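Local coordinates for putative hydrogenase expression/formation protein hupG (Rhodopseudomonas palustris, PDB 2QSI) that is of unknown function but, as a thioredoxin-like member of the HupG/HyaE family, probably assists hydrogenase expression or maturation, at residues V45-A50 and V89-A94; V37-G42 and D52-L57; G33-L38 and L93-P98. All coordinates share one frame; numbering follows the deposited sequence.

Overall arrangement
Interactions 2 and 3 share strand 35-40, interactions 1 and 3 share strand 92-106, and these strands are antiparallel neighbours in one sheet of a probably thioredoxin-like fold. Interaction 3 pairs them, its centre about 3 Å from the centre of the chain. Interaction 2 sets helix 50-62 against strand 35-40, its centre about 13 Å from that of interaction 3; Leu93 CD2 lies 3.9 Å from Leu53 CD2. Interaction 1 joins the loop between strand 35-40 and helix 50-62 to the start of strand 92-106, with centres about 8 Å from interaction 2 and 18 Å from interaction 3. It contributes Arg46, Phe47, Val89 and Cys90 to the pocket holding a dithiothreitol, linked covalently to Cys90; Gly42 of interaction 2 also lines this pocket.

Interaction 1: V45-A50 and V89-A94; sequences VRFPEA and VCPSLA
Ala50 and Pro91 mark the closest approach of the two backbones, 5.5 Å from CA to CA, with a type I beta turn running from Phe47 to Ala50 on one side and a cis peptide joining Cys90 to Pro91 on the other. A cis-proline just ahead of a strand, facing the loop that leads into a helix, is a hallmark of the thioredoxin fold; in thioredoxin itself that loop carries the redox-active cysteines, whereas 45-50 contains none. Phe47 reaches across with its CD1-CE1-CZ side, and CE1 lies 3.2 Å from Cys90 O. Cys90 CB sits over one ring face, 4.5 Å from Phe47 CZ, while Pro91 CD comes in obliquely, 4.0 Å from Phe47 CD1. The ring is delivered there with its CG beside the backbone N and opposite the carbonyl carbon (chi1 -53°). Glu49 bends at chi2 (-78°) and crosses the proline at about a right angle, bringing OE2 to 3.6 Å from Pro91 CD. Ala50 adds a purely apolar touch, its CB 3.7 Å from Pro91 CB. Arg46 and Phe47, both pocket residues, also meet each other: Phe47 CE2 stands 3.7 Å above the plane of the Arg46 guanidinium, over its centre. Arg46 NH1 is hydrogen-bonded to O3 of the bound dithiothreitol, to whose sulfur Cys90 SG is linked covalently; Cys90 O accepts a bond from Lys107 of the second subunit. An alanine at Phe47 takes away the ring, which would probably open a gap beside Cys90 and Pro91 and leave the guanidinium without its stacking partner. Within 89-94 a side-chain bond spans the cis-proline: Ser92 OG donates to Val89 O over 2.6 Å, tilted 35° from the carbonyl plane.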
loop_
_atom_site.group_PDB
_atom_site.type_symbol
_atom_site.label_atom_id
_atom_site.label_comp_id
_atom_site.label_asym_id
_atom_site.label_seq_id
_atom_site.Cartn_x
_atom_site.Cartn_y
_atom_site.Cartn_z
ATOM N N VAL A 45 6.179 -15.880 -27.948
ATOM C CA VAL A 45 5.633 -15.949 -29.322
ATOM C C VAL A 45 4.646 -14.801 -29.549
ATOM O O VAL A 45 4.701 -14.121 -30.562
ATOM C CB VAL A 45 4.952 -17.325 -29.620
ATOM C CG1 VAL A 45 4.571 -17.427 -31.115
ATOM C CG2 VAL A 45 5.881 -18.489 -29.247
ATOM N N ARG A 46 3.775 -14.568 -28.573
ATOM C CA ARG A 46 2.821 -13.475 -28.660
ATOM C C ARG A 46 3.426 -12.106 -28.414
ATOM O O ARG A 46 3.007 -11.132 -29.054
ATOM C CB ARG A 46 1.685 -13.677 -27.684
ATOM C CG ARG A 46 0.823 -14.877 -27.937
ATOM C CD ARG A 46 -0.168 -15.030 -26.778
ATOM N NE ARG A 46 -1.208 -14.008 -26.849
ATOM C CZ ARG A 46 -1.971 -13.618 -25.830
ATOM N NH1 ARG A 46 -1.815 -14.151 -24.620
ATOM N NH2 ARG A 46 -2.900 -12.679 -26.029
ATOM N N PHE A 47 4.396 -12.033 -27.483
ATOM C CA PHE A 47 5.007 -10.770 -27.036
ATOM C C PHE A 47 6.554 -10.841 -27.026
ATOM O O PHE A 47 7.220 -10.624 -25.982
ATOM C CB PHE A 47 4.521 -10.443 -25.624
ATOM C CG PHE A 47 3.025 -10.451 -25.480
ATOM C CD1 PHE A 47 2.262 -9.392 -25.948
ATOM C CD2 PHE A 47 2.372 -11.508 -24.881
ATOM C CE1 PHE A 47 0.877 -9.398 -25.810
ATOM C CE2 PHE A 47 0.982 -11.518 -24.768
ATOM C CZ PHE A 47 0.252 -10.459 -25.217
ATOM N N PRO A 48 7.140 -11.104 -28.192
ATOM C CA PRO A 48 8.602 -11.261 -28.215
ATOM C C PRO A 48 9.333 -9.969 -27.804
ATOM O O PRO A 48 10.404 -10.018 -27.185
ATOM C CB PRO A 48 8.895 -11.629 -29.675
ATOM C CG PRO A 48 7.761 -11.122 -30.440
ATOM C CD PRO A 48 6.547 -11.252 -29.543
ATOM N N GLU A 49 8.708 -8.831 -28.075
ATOM C CA GLU A 49 9.285 -7.518 -27.730
ATOM C C GLU A 49 9.367 -7.273 -26.213
ATOM O O GLU A 49 10.060 -6.341 -25.777
ATOM C CB GLU A 49 8.490 -6.392 -28.416
ATOM C CG GLU A 49 7.124 -6.085 -27.788
ATOM C CD GLU A 49 6.001 -7.055 -28.120
ATOM O OE1 GLU A 49 6.181 -8.063 -28.892
ATOM O OE2 GLU A 49 4.901 -6.756 -27.612
ATOM N N ALA A 50 8.663 -8.084 -25.414
ATOM C CA ALA A 50 8.750 -8.014 -23.944
ATOM C C ALA A 50 10.177 -8.241 -23.468
ATOM O O ALA A 50 10.604 -7.681 -22.467
ATOM C CB ALA A 50 7.797 -9.010 -23.280
ATOM N N VAL A 89 -2.849 -4.821 -20.323
ATOM C CA VAL A 89 -2.194 -5.597 -21.380
ATOM C C VAL A 89 -0.735 -5.936 -21.034
ATOM O O VAL A 89 -0.160 -5.360 -20.106
ATOM C CB VAL A 89 -2.238 -4.807 -22.720
ATOM C CG1 VAL A 89 -3.675 -4.493 -23.107
ATOM C CG2 VAL A 89 -1.396 -3.523 -22.645
ATOM N N CYS A 90 -0.143 -6.877 -21.765
ATOM C CA CYS A 90 1.270 -7.182 -21.643
ATOM C C CYS A 90 1.971 -6.852 -22.949
ATOM O O CYS A 90 1.334 -6.767 -23.997
ATOM C CB CYS A 90 1.526 -8.656 -21.305
ATOM S SG CYS A 90 0.678 -9.091 -19.822
ATOM N N PRO A 91 3.263 -6.558 -22.881
ATOM C CA PRO A 91 4.045 -6.325 -21.660
ATOM C C PRO A 91 3.679 -4.964 -21.049
ATOM O O PRO A 91 3.206 -4.065 -21.761
ATOM C CB PRO A 91 5.497 -6.342 -22.150
ATOM C CG PRO A 91 5.412 -6.005 -23.610
ATOM C CD PRO A 91 4.049 -6.365 -24.110
ATOM N N SER A 92 3.847 -4.848 -19.738
ATOM C CA SER A 92 3.640 -3.621 -18.998
ATOM C C SER A 92 4.605 -3.571 -17.801
ATOM O O SER A 92 5.042 -4.603 -17.314
ATOM C CB SER A 92 2.190 -3.547 -18.422
ATOM O OG SER A 92 1.229 -3.234 -19.424
ATOM N N LEU A 93 4.877 -2.356 -17.336
ATOM C CA LEU A 93 5.370 -2.122 -15.978
ATOM C C LEU A 93 4.247 -1.548 -15.087
ATOM O O LEU A 93 3.625 -0.526 -15.438
ATOM C CB LEU A 93 6.525 -1.143 -16.005
ATOM C CG LEU A 93 7.691 -1.508 -16.904
ATOM C CD1 LEU A 93 8.787 -0.463 -16.776
ATOM C CD2 LEU A 93 8.226 -2.882 -16.457
ATOM N N ALA A 94 4.007 -2.154 -13.935
ATOM C CA ALA A 94 3.114 -1.573 -12.930
ATOM C C ALA A 94 3.985 -1.045 -11.800
ATOM O O ALA A 94 4.750 -1.816 -11.222
ATOM C CB ALA A 94 2.142 -2.620 -12.401
#

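Interaction 2: V37-G42 and D52-L57; sequences VLFFRG and DLAVVL
Phe39 is the main side chain by which strand 37-40 meets helix 52-57, and the contact is chiefly apolar. The two axes run nearly antiparallel, at 158°, and approach to 9.8 Å, so the gap between them is bridged mainly by side chains. Extended away from its backbone N (chi1 173°), the Phe39 ring reaches three helix residues, all met obliquely. The Phe39 and Leu53 side chains pass each other pointing in opposite directions, Phe39 CE1 coming within 3.6 Å of Leu53 CG; CE2 lies 3.6 Å from Ala54 CB; and where the ring joins the chain, Leu57 CD2 rests 3.6 Å from Phe39 CB. Leu57 forks between two strand residues, because its other methyl, CD1, touches Val37 CG1 at 3.9 Å. Leu53, one helical turn before Leu57, joins it against the sheet, and both also pack on Leu93 of strand 92-106.

A second kind of contact comes from the charged group of Arg41. Its chain bends at chi3 (-70°) and brings NH2 to the edge of the Phe39 ring, in its plane, while Phe39 CE2 stands 3.7 Å above the guanidinium plane, offset toward its rim. The same NH2 lies 3.5 Å from Ala54 CB, a van der Waals touch of the guanidinium on the alanine methyl. The strongest polar partner of Arg41 lies outside these segments: NE makes a salt bridge with Glu72 OE2 that probably helps hold the guanidinium at this place.

Strand 35-40, helix 50-62 and the parallel strand 68-73 together form a beta-alpha-beta unit, and this packing is its first strand-to-helix interface, as in the thioredoxin fold.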
loop_
_atom_site.group_PDB
_atom_site.type_symbol
_atom_site.label_atom_id
_atom_site.label_comp_id
_atom_site.label_asym_id
_atom_site.label_seq_id
_atom_site.Cartn_x
_atom_site.Cartn_y
_atom_site.Cartn_z
ATOM N N VAL A 37 8.584 -1.883 -9.043
ATOM C CA VAL A 37 8.239 -1.961 -10.447
ATOM C C VAL A 37 7.990 -3.446 -10.779
ATOM O O VAL A 37 8.928 -4.281 -10.765
ATOM C CB VAL A 37 9.337 -1.382 -11.322
ATOM C CG1 VAL A 37 8.903 -1.387 -12.810
ATOM C CG2 VAL A 37 9.673 0.057 -10.877
ATOM N N LEU A 38 6.734 -3.777 -11.056
ATOM C CA LEU A 38 6.377 -5.130 -11.432
ATOM C C LEU A 38 6.332 -5.194 -12.931
ATOM O O LEU A 38 5.637 -4.391 -13.562
ATOM C CB LEU A 38 5.003 -5.533 -10.906
ATOM C CG LEU A 38 4.814 -5.604 -9.399
ATOM C CD1 LEU A 38 3.332 -5.952 -9.101
ATOM C CD2 LEU A 38 5.834 -6.530 -8.774
ATOM N N PHE A 39 7.084 -6.153 -13.464
ATOM C CA PHE A 39 7.229 -6.415 -14.891
ATOM C C PHE A 39 6.339 -7.576 -15.299
ATOM O O PHE A 39 6.566 -8.719 -14.891
ATOM C CB PHE A 39 8.701 -6.730 -15.202
ATOM C CG PHE A 39 8.955 -7.185 -16.600
ATOM C CD1 PHE A 39 8.304 -6.628 -17.675
ATOM C CD2 PHE A 39 9.945 -8.144 -16.838
ATOM C CE1 PHE A 39 8.608 -7.070 -18.992
ATOM C CE2 PHE A 39 10.231 -8.565 -18.085
ATOM C CZ PHE A 39 9.554 -8.028 -19.174
ATOM N N PHE A 40 5.335 -7.242 -16.121
ATOM C CA PHE A 40 4.484 -8.230 -16.815
ATOM C C PHE A 40 5.012 -8.429 -18.226
ATOM O O PHE A 40 4.987 -7.507 -19.079
ATOM C CB PHE A 40 3.045 -7.738 -16.851
ATOM C CG PHE A 40 2.411 -7.635 -15.480
ATOM C CD1 PHE A 40 1.610 -8.676 -14.987
ATOM C CD2 PHE A 40 2.631 -6.526 -14.652
ATOM C CE1 PHE A 40 0.993 -8.574 -13.734
ATOM C CE2 PHE A 40 2.080 -6.459 -13.376
ATOM C CZ PHE A 40 1.276 -7.493 -12.912
ATOM N N ARG A 41 5.547 -9.624 -18.437
ATOM C CA ARG A 41 6.273 -9.960 -19.648
ATOM C C ARG A 41 5.343 -10.509 -20.711
ATOM O O ARG A 41 5.026 -9.821 -21.675
ATOM C CB ARG A 41 7.411 -10.971 -19.327
ATOM C CG ARG A 41 8.217 -11.358 -20.565
ATOM C CD ARG A 41 9.114 -12.561 -20.326
ATOM N NE ARG A 41 10.256 -12.298 -19.440
ATOM C CZ ARG A 41 11.461 -11.855 -19.814
ATOM N NH1 ARG A 41 11.750 -11.622 -21.090
ATOM N NH2 ARG A 41 12.387 -11.703 -18.881
ATOM N N GLY A 42 4.875 -11.740 -20.509
ATOM C CA GLY A 42 4.090 -12.432 -21.502
ATOM C C GLY A 42 4.834 -13.482 -22.309
ATOM O O GLY A 42 6.068 -13.523 -22.365
ATOM N N ASP A 52 12.731 -6.996 -24.828
ATOM C CA ASP A 52 13.385 -5.698 -24.929
ATOM C C ASP A 52 13.179 -4.858 -23.673
ATOM O O ASP A 52 14.113 -4.143 -23.216
ATOM C CB ASP A 52 12.899 -4.939 -26.153
ATOM C CG ASP A 52 13.264 -5.636 -27.463
ATOM O OD1 ASP A 52 14.313 -6.312 -27.536
ATOM O OD2 ASP A 52 12.502 -5.483 -28.428
ATOM N N LEU A 53 11.975 -4.967 -23.104
ATOM C CA LEU A 53 11.628 -4.283 -21.855
ATOM C C LEU A 53 12.396 -4.904 -20.704
ATOM O O LEU A 53 12.874 -4.204 -19.816
ATOM C CB LEU A 53 10.107 -4.399 -21.586
ATOM C CG LEU A 53 9.597 -3.825 -20.244
ATOM C CD1 LEU A 53 10.228 -2.466 -19.949
ATOM C CD2 LEU A 53 8.104 -3.715 -20.258
ATOM N N ALA A 54 12.530 -6.235 -20.734
ATOM C CA ALA A 54 13.334 -6.959 -19.736
ATOM C C ALA A 54 14.801 -6.491 -19.659
ATOM O O ALA A 54 15.391 -6.387 -18.556
ATOM C CB ALA A 54 13.285 -8.465 -20.019
ATOM N N VAL A 55 15.400 -6.257 -20.811
ATOM C CA VAL A 55 16.804 -5.831 -20.864
ATOM C C VAL A 55 16.934 -4.423 -20.335
ATOM O O VAL A 55 17.894 -4.128 -19.631
ATOM C CB VAL A 55 17.475 -5.973 -22.286
ATOM C CG1 VAL A 55 17.369 -7.390 -22.811
ATOM C CG2 VAL A 55 16.895 -5.026 -23.273
ATOM N N VAL A 56 15.972 -3.554 -20.607
ATOM C CA VAL A 56 16.047 -2.188 -20.083
ATOM C C VAL A 56 15.602 -1.988 -18.642
ATOM O O VAL A 56 15.971 -0.996 -18.010
ATOM C CB VAL A 56 15.363 -1.120 -21.004
ATOM C CG1 VAL A 56 15.998 -1.192 -22.401
ATOM C CG2 VAL A 56 13.855 -1.243 -21.059
ATOM N N LEU A 57 14.897 -2.949 -18.090
ATOM C CA LEU A 57 14.286 -2.756 -16.765
ATOM C C LEU A 57 15.355 -2.479 -15.692
ATOM O O LEU A 57 15.202 -1.529 -14.916
ATOM C CB LEU A 57 13.431 -3.968 -16.399
ATOM C CG LEU A 57 12.781 -4.047 -15.020
ATOM C CD1 LEU A 57 11.958 -2.791 -14.700
ATOM C CD2 LEU A 57 11.961 -5.290 -14.981
#

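Interaction 3: G33-L38 and L93-P98; sequences GKIVVL and LAVVQP
Ile35 and Val95 make the tightest side-chain touch between these antiparallel strands: Ile35 CG2 presses to 3.3 Å from Val95 CG1, closer than usual van der Waals contact. With CG2 opposite the isoleucine's backbone N and CG1 beside it (chi1 -68°), the two arms separate, CG2 going to Val95 and Ile35 CD1 to Gln97 CG at 3.5 Å. Two hydrogen-bonded pairs tie the backbones on either side of the non-hydrogen-bonded pair Val37-Val95. Val36 exchanges both bonds with Val96, and Leu38 does the same with Ala94; Ala94 N lies 2.8 Å from Leu38 O, and Leu38 N donates to Ala94 O almost straight, at 170°. Weaker CA-H...O contacts, such as Leu93 CA to Leu38 O, supplement them. The strands are neighbours in the thioredoxin-like sheet of order 1-3-2-4, and the outer side of 93-97 pairs antiparallel with a strand of the second subunit, continuing the sheet across the dimer.

Packing is looser on the face carrying Val36, Leu38, Ala94 and Val96, where Leu38 CD1 stays 4.2 Å from Val96 CG2 and Phe85 of helix 78-85 adds cover. At the partly exposed end, Lys34 sends its CB away from 93-98, and its carbonyl makes the contact: Lys34 O lies 3.2 Å from Pro98 CG. Val36 CG2 barely reaches the same proline carbon, Pro98 CG, at 4.5 Å.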
loop_
_atom_site.group_PDB
_atom_site.type_symbol
_atom_site.label_atom_id
_atom_site.label_comp_id
_atom_site.label_asym_id
_atom_site.label_seq_id
_atom_site.Cartn_x
_atom_site.Cartn_y
_atom_site.Cartn_z
ATOM N N GLY A 33 10.734 -1.439 1.126
ATOM C CA GLY A 33 11.143 -0.094 1.505
ATOM C C GLY A 33 11.410 0.826 0.320
ATOM O O GLY A 33 12.056 1.875 0.456
ATOM N N LYS A 34 10.897 0.439 -0.839
ATOM C CA LYS A 34 11.136 1.153 -2.071
ATOM C C LYS A 34 9.863 1.052 -2.855
ATOM O O LYS A 34 9.023 0.210 -2.547
ATOM C CB LYS A 34 12.267 0.511 -2.840
ATOM C CG LYS A 34 13.672 0.691 -2.170
ATOM C CD LYS A 34 14.809 0.423 -3.117
ATOM C CE LYS A 34 16.182 0.475 -2.405
ATOM N NZ LYS A 34 17.229 -0.035 -3.338
ATOM N N ILE A 35 9.739 1.870 -3.878
ATOM C CA ILE A 35 8.640 1.732 -4.851
ATOM C C ILE A 35 9.003 0.523 -5.721
ATOM O O ILE A 35 10.159 0.367 -6.146
ATOM C CB ILE A 35 8.488 3.017 -5.712
ATOM C CG1 ILE A 35 7.990 4.241 -4.887
ATOM C CG2 ILE A 35 7.581 2.803 -6.910
ATOM C CD1 ILE A 35 6.903 3.928 -3.971
ATOM N N VAL A 36 8.017 -0.335 -5.937
ATOM C CA VAL A 36 8.184 -1.539 -6.694
ATOM C C VAL A 36 7.743 -1.397 -8.143
ATOM O O VAL A 36 6.678 -0.883 -8.445
ATOM C CB VAL A 36 7.428 -2.695 -5.993
ATOM C CG1 VAL A 36 7.525 -3.989 -6.843
ATOM C CG2 VAL A 36 8.030 -2.877 -4.541
ATOM N N VAL A 37 8.584 -1.883 -9.043
ATOM C CA VAL A 37 8.239 -1.961 -10.447
ATOM C C VAL A 37 7.990 -3.446 -10.779
ATOM O O VAL A 37 8.928 -4.281 -10.765
ATOM C CB VAL A 37 9.337 -1.382 -11.322
ATOM C CG1 VAL A 37 8.903 -1.387 -12.810
ATOM C CG2 VAL A 37 9.673 0.057 -10.877
ATOM N N LEU A 38 6.734 -3.777 -11.056
ATOM C CA LEU A 38 6.377 -5.130 -11.432
ATOM C C LEU A 38 6.332 -5.194 -12.931
ATOM O O LEU A 38 5.637 -4.391 -13.562
ATOM C CB LEU A 38 5.003 -5.533 -10.906
ATOM C CG LEU A 38 4.814 -5.604 -9.399
ATOM C CD1 LEU A 38 3.332 -5.952 -9.101
ATOM C CD2 LEU A 38 5.834 -6.530 -8.774
ATOM N N LEU A 93 4.877 -2.356 -17.336
ATOM C CA LEU A 93 5.370 -2.122 -15.978
ATOM C C LEU A 93 4.247 -1.548 -15.087
ATOM O O LEU A 93 3.625 -0.526 -15.438
ATOM C CB LEU A 93 6.525 -1.143 -16.005
ATOM C CG LEU A 93 7.691 -1.508 -16.904
ATOM C CD1 LEU A 93 8.787 -0.463 -16.776
ATOM C CD2 LEU A 93 8.226 -2.882 -16.457
ATOM N N ALA A 94 4.007 -2.154 -13.935
ATOM C CA ALA A 94 3.114 -1.573 -12.930
ATOM C C ALA A 94 3.985 -1.045 -11.800
ATOM O O ALA A 94 4.750 -1.816 -11.222
ATOM C CB ALA A 94 2.142 -2.620 -12.401
ATOM N N VAL A 95 3.872 0.274 -11.516
ATOM C CA VAL A 95 4.647 0.942 -10.470
ATOM C C VAL A 95 3.765 1.018 -9.223
ATOM O O VAL A 95 2.687 1.651 -9.242
ATOM C CB VAL A 95 5.118 2.312 -10.918
ATOM C CG1 VAL A 95 6.025 2.940 -9.851
ATOM C CG2 VAL A 95 5.847 2.201 -12.271
ATOM N N VAL A 96 4.219 0.387 -8.149
ATOM C CA VAL A 96 3.374 0.151 -6.972
ATOM C C VAL A 96 4.041 0.695 -5.705
ATOM O O VAL A 96 5.177 0.333 -5.411
ATOM C CB VAL A 96 3.135 -1.345 -6.754
ATOM C CG1 VAL A 96 2.310 -1.559 -5.495
ATOM C CG2 VAL A 96 2.432 -2.009 -7.963
ATOM N N GLN A 97 3.318 1.493 -4.933
ATOM C CA GLN A 97 3.818 1.979 -3.676
ATOM C C GLN A 97 3.346 1.035 -2.565
ATOM O O GLN A 97 2.144 0.808 -2.414
ATOM C CB GLN A 97 3.275 3.379 -3.443
ATOM C CG GLN A 97 3.823 4.047 -2.271
ATOM C CD GLN A 97 3.327 5.447 -2.172
ATOM O OE1 GLN A 97 2.169 5.675 -1.871
ATOM N NE2 GLN A 97 4.205 6.398 -2.396
ATOM N N PRO A 98 4.304 0.465 -1.800
ATOM C CA PRO A 98 3.934 -0.394 -0.695
ATOM C C PRO A 98 3.113 0.326 0.358
ATOM O O PRO A 98 3.270 1.556 0.564
ATOM C CB PRO A 98 5.261 -0.818 -0.106
ATOM C CG PRO A 98 6.279 -0.574 -1.113
ATOM C CD PRO A 98 5.767 0.555 -1.962
#